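Long-range contact in GTN Reductase (Agrobacterium tumefaciens, PDB 4JIP), which probably acts as an FMN-dependent oxidoreductase of the Old Yellow Enzyme family, using NADH or NADPH to reduce its substrates: residues V175-A180 against E213-V218. Residues are numbered along the deposited sequence; the frame is centred on the assembly and turned at random.
Sequences VEIHAA and EVVDAV. With FMN (flavin mononucleotide), chain B; HBA (p-hydroxybenzaldehyde), chain C.
Ile177 carries most of the strand's share of this contact, pushing its methyl ends among Val214, Val215 and Val218 of the helix. Its CD1 lies 3.6 Å from Val215 CA, close to the helix backbone itself. That reach follows from an extended outer chain: CG1 stands anti to the carbonyl carbon (chi1 -67°) and CD1 continues nearly straight. The Ile177 and Val215 side chains cross at about a right angle, while those of Ile177 and Val218 reach toward each other tip to tip, CD1 to CG2 at 3.9 Å. Ile177 and Val214 slide past each other in opposite directions, touching through CG2 and CG1. One turn along the helix, Val218 spreads its methyls over different partners: CG2 takes Ile177, while CG1 receives Val175 CG2 obliquely at 3.5 Å.

Strand and helix axes run nearly antiparallel (162°), 10.1 Å apart. This is the outer layer of a TIM barrel, helix 204-222 packing on strand 174-178, with Ile98 and Ile229 of the flanking strands extending the apolar layer.

The alternation of the strand sends Glu176 away from the helix. Beyond it, His178 gives NE2-H to O4 of p-hydroxybenzaldehyde at 2.5 Å, with flavin O2 over one ring face, and its ND1 accepts Ala180 N-H at 3.1 Å, a bond that helps fix the ring's rotation. Buried aliphatic contacts thus seat the strand on its helix, whereas the hydrogen bond from His178, with Asn181 ND2 also bonding the ligand, holds the phenolic oxygen beside the flavin.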
ATOM      1  N   VAL A 175      -7.546  -7.730   0.593  1.00 14.40           N
ATOM      2  CA  VAL A 175      -7.047  -6.364   0.491  1.00 13.45           C
ATOM      3  C   VAL A 175      -5.866  -6.094   1.418  1.00 13.59           C
ATOM      4  O   VAL A 175      -5.703  -6.738   2.456  1.00 13.11           O
ATOM      5  CB  VAL A 175      -8.141  -5.330   0.801  1.00 14.52           C
ATOM      6  CG1 VAL A 175      -9.345  -5.537  -0.101  1.00 13.87           C
ATOM      7  CG2 VAL A 175      -8.546  -5.405   2.258  1.00 12.83           C
ATOM      8  N   GLU A 176      -5.038  -5.140   1.014  1.00 12.89           N
ATOM      9  CA  GLU A 176      -4.039  -4.561   1.886  1.00 11.82           C
ATOM     10  C   GLU A 176      -4.492  -3.154   2.223  1.00 12.52           C
ATOM     11  O   GLU A 176      -4.637  -2.318   1.330  1.00 12.84           O
ATOM     12  CB  GLU A 176      -2.694  -4.483   1.178  1.00 13.80           C
ATOM     13  CG  GLU A 176      -1.654  -3.681   1.953  1.00 13.25           C
ATOM     14  CD  GLU A 176      -0.261  -3.794   1.368  1.00 14.52           C
ATOM     15  OE1 GLU A 176       0.299  -4.909   1.356  1.00 15.59           O
ATOM     16  OE2 GLU A 176       0.279  -2.761   0.919  1.00 16.12           O
ATOM     17  N   ILE A 177      -4.735  -2.888   3.500  1.00 11.59           N
ATOM     18  CA  ILE A 177      -5.079  -1.537   3.920  1.00 11.33           C
ATOM     19  C   ILE A 177      -3.846  -0.646   3.875  1.00 11.27           C
ATOM     20  O   ILE A 177      -2.874  -0.885   4.594  1.00 10.69           O
ATOM     21  CB  ILE A 177      -5.663  -1.503   5.341  1.00 11.32           C
ATOM     22  CG1 ILE A 177      -7.024  -2.208   5.386  1.00 11.58           C
ATOM     23  CG2 ILE A 177      -5.800  -0.065   5.815  1.00 10.26           C
ATOM     24  CD1 ILE A 177      -7.493  -2.521   6.799  1.00 11.18           C
ATOM     25  N   HIS A 178      -3.879   0.376   3.023  1.00 10.99           N
ATOM     26  CA  HIS A 178      -2.771   1.322   2.950  1.00 11.24           C
ATOM     27  C   HIS A 178      -2.778   2.246   4.181  1.00 11.26           C
ATOM     28  O   HIS A 178      -3.587   3.174   4.277  1.00 11.21           O
ATOM     29  CB  HIS A 178      -2.824   2.138   1.647  1.00 10.49           C
ATOM     30  CG  HIS A 178      -1.550   2.853   1.329  1.00 12.09           C
ATOM     31  ND1 HIS A 178      -0.546   3.060   2.257  1.00 12.35           N
ATOM     32  CD2 HIS A 178      -1.104   3.412   0.171  1.00 11.67           C
ATOM     33  CE1 HIS A 178       0.451   3.711   1.688  1.00 12.38           C
ATOM     34  NE2 HIS A 178       0.140   3.936   0.429  1.00 12.71           N
ATOM     35  N   ALA A 179      -1.869   1.979   5.113  1.00 10.51           N
ATOM     36  CA  ALA A 179      -1.739   2.765   6.335  1.00 11.37           C
ATOM     37  C   ALA A 179      -0.331   3.350   6.415  1.00 12.40           C
ATOM     38  O   ALA A 179       0.176   3.650   7.499  1.00 11.63           O
ATOM     39  CB  ALA A 179      -2.026   1.900   7.563  1.00 10.89           C
ATOM     40  N   ALA A 180       0.294   3.518   5.256  1.00 11.04           N
ATOM     41  CA  ALA A 180       1.699   3.874   5.223  1.00 12.35           C
ATOM     42  C   ALA A 180       1.941   5.176   4.471  1.00 12.08           C
ATOM     43  O   ALA A 180       1.004   5.814   3.996  1.00 12.06           O
ATOM     44  CB  ALA A 180       2.508   2.735   4.604  1.00 12.54           C
ATOM     45  N   GLU A 213     -10.239   1.220  13.520  1.00 12.23           N
ATOM     46  CA  GLU A 213     -11.616   1.216  13.010  1.00 13.47           C
ATOM     47  C   GLU A 213     -11.667   0.746  11.552  1.00 13.71           C
ATOM     48  O   GLU A 213     -12.555  -0.012  11.156  1.00 14.06           O
ATOM     49  CB  GLU A 213     -12.255   2.601  13.133  1.00 13.44           C
ATOM     50  CG  GLU A 213     -12.724   2.956  14.536  1.00 15.79           C
ATOM     51  CD  GLU A 213     -13.320   4.352  14.607  1.00 16.22           C
ATOM     52  OE1 GLU A 213     -12.646   5.307  14.179  1.00 16.03           O
ATOM     53  OE2 GLU A 213     -14.465   4.499  15.080  1.00 20.09           O
ATOM     54  N   VAL A 214     -10.708   1.215  10.762  1.00 12.54           N
ATOM     55  CA  VAL A 214     -10.586   0.837   9.367  1.00 12.79           C
ATOM     56  C   VAL A 214     -10.351  -0.668   9.237  1.00 13.61           C
ATOM     57  O   VAL A 214     -11.038  -1.358   8.478  1.00 13.16           O
ATOM     58  CB  VAL A 214      -9.428   1.605   8.702  1.00 12.50           C
ATOM     59  CG1 VAL A 214      -9.171   1.081   7.294  1.00 11.12           C
ATOM     60  CG2 VAL A 214      -9.733   3.101   8.686  1.00 11.80           C
ATOM     61  N   VAL A 215      -9.378  -1.168   9.986  1.00 13.35           N
ATOM     62  CA  VAL A 215      -9.097  -2.595  10.024  1.00 13.67           C
ATOM     63  C   VAL A 215     -10.335  -3.395  10.424  1.00 14.93           C
ATOM     64  O   VAL A 215     -10.688  -4.354   9.738  1.00 13.64           O
ATOM     65  CB  VAL A 215      -7.925  -2.919  10.966  1.00 12.42           C
ATOM     66  CG1 VAL A 215      -7.732  -4.421  11.068  1.00 13.74           C
ATOM     67  CG2 VAL A 215      -6.648  -2.255  10.463  1.00 12.46           C
ATOM     68  N   ASP A 216     -10.998  -2.989  11.510  1.00 14.05           N
ATOM     69  CA  ASP A 216     -12.170  -3.711  12.003  1.00 14.07           C
ATOM     70  C   ASP A 216     -13.316  -3.652  10.992  1.00 15.86           C
ATOM     71  O   ASP A 216     -14.063  -4.614  10.831  1.00 17.11           O
ATOM     72  CB  ASP A 216     -12.629  -3.169  13.370  1.00 14.46           C
ATOM     73  CG  ASP A 216     -11.626  -3.464  14.489  1.00 16.29           C
ATOM     74  OD1 ASP A 216     -10.786  -4.376  14.314  1.00 15.49           O
ATOM     75  OD2 ASP A 216     -11.673  -2.784  15.542  1.00 14.68           O
ATOM     76  N   ALA A 217     -13.445  -2.521  10.307  1.00 14.50           N
ATOM     77  CA  ALA A 217     -14.485  -2.354   9.304  1.00 14.28           C
ATOM     78  C   ALA A 217     -14.222  -3.244   8.089  1.00 15.43           C
ATOM     79  O   ALA A 217     -15.120  -3.921   7.583  1.00 16.49           O
ATOM     80  CB  ALA A 217     -14.558  -0.915   8.883  1.00 15.57           C
ATOM     81  N   VAL A 218     -12.984  -3.235   7.617  1.00 13.93           N
ATOM     82  CA  VAL A 218     -12.610  -4.022   6.452  1.00 14.78           C
ATOM     83  C   VAL A 218     -12.709  -5.516   6.742  1.00 15.62           C
ATOM     84  O   VAL A 218     -13.276  -6.280   5.958  1.00 14.51           O
ATOM     85  CB  VAL A 218     -11.188  -3.674   6.003  1.00 13.48           C
ATOM     86  CG1 VAL A 218     -10.665  -4.710   5.010  1.00 13.12           C
ATOM     87  CG2 VAL A 218     -11.163  -2.269   5.413  1.00 12.47           C
TER
HETATM   88  N1  FMN B 401       3.783   2.239  -2.094  1.00 14.38           N
HETATM   89  C2  FMN B 401       2.453   2.092  -1.733  1.00 13.58           C
HETATM   90  O2  FMN B 401       2.144   1.700  -0.604  1.00 12.91           O
HETATM   91  N3  FMN B 401       1.458   2.436  -2.620  1.00 12.92           N
HETATM   92  C4  FMN B 401       1.783   2.855  -3.892  1.00 13.62           C
HETATM   93  O4  FMN B 401       0.885   3.143  -4.683  1.00 13.33           O
HETATM   94  C4A FMN B 401       3.117   3.024  -4.249  1.00 13.93           C
HETATM   95  N5  FMN B 401       3.454   3.522  -5.487  1.00 14.80           N
HETATM   96  C5A FMN B 401       4.776   3.569  -5.903  1.00 15.34           C
HETATM   97  C6  FMN B 401       5.090   3.897  -7.221  1.00 14.15           C
HETATM   98  C7  FMN B 401       6.410   3.906  -7.644  1.00 14.90           C
HETATM   99  C7M FMN B 401       6.733   4.296  -9.057  1.00 16.58           C
HETATM  100  C8  FMN B 401       7.428   3.574  -6.757  1.00 14.81           C
HETATM  101  C8M FMN B 401       8.862   3.599  -7.202  1.00 15.22           C
HETATM  102  C9  FMN B 401       7.115   3.236  -5.444  1.00 14.29           C
HETATM  103  C9A FMN B 401       5.786   3.215  -5.012  1.00 14.95           C
HETATM  104  N10 FMN B 401       5.449   2.828  -3.720  1.00 14.53           N
HETATM  105  C10 FMN B 401       4.121   2.691  -3.356  1.00 14.32           C
HETATM  106  C1' FMN B 401       6.510   2.359  -2.762  1.00 14.70           C
HETATM  107  C2' FMN B 401       6.949   0.918  -3.043  1.00 14.72           C
HETATM  108  O2' FMN B 401       5.890   0.027  -2.782  1.00 13.87           O
HETATM  109  C3' FMN B 401       8.157   0.530  -2.196  1.00 15.48           C
HETATM  110  O3' FMN B 401       7.871   0.838  -0.851  1.00 15.80           O
HETATM  111  C4' FMN B 401       9.416   1.272  -2.639  1.00 15.58           C
HETATM  112  O4' FMN B 401       9.502   1.197  -4.046  1.00 16.10           O
HETATM  113  C5' FMN B 401      10.686   0.677  -2.026  1.00 14.90           C
HETATM  114  O5' FMN B 401      10.786  -0.653  -2.471  1.00 15.84           O
HETATM  115  P   FMN B 401      11.939  -1.133  -3.498  1.00 15.83           P
HETATM  116  O1P FMN B 401      11.780  -2.621  -3.648  1.00 13.86           O
HETATM  117  O2P FMN B 401      11.754  -0.441  -4.828  1.00 16.95           O
HETATM  118  O3P FMN B 401      13.296  -0.798  -2.934  1.00 15.50           O
HETATM  119  C1' HBA C 402       4.609   7.174  -5.351  1.00 18.64           C
HETATM  120  O1' HBA C 402       3.996   7.611  -6.326  1.00 19.87           O
HETATM  121  C1  HBA C 402       3.902   6.580  -4.168  1.00 15.03           C
HETATM  122  C2  HBA C 402       2.518   6.525  -4.091  1.00 13.79           C
HETATM  123  C3  HBA C 402       1.909   5.958  -2.977  1.00 13.77           C
HETATM  124  C4  HBA C 402       2.674   5.447  -1.943  1.00 14.31           C
HETATM  125  C5  HBA C 402       4.054   5.509  -2.018  1.00 14.99           C
HETATM  126  C6  HBA C 402       4.660   6.066  -3.133  1.00 15.46           C
HETATM  127  O4  HBA C 402       2.074   4.896  -0.832  1.00 13.54           O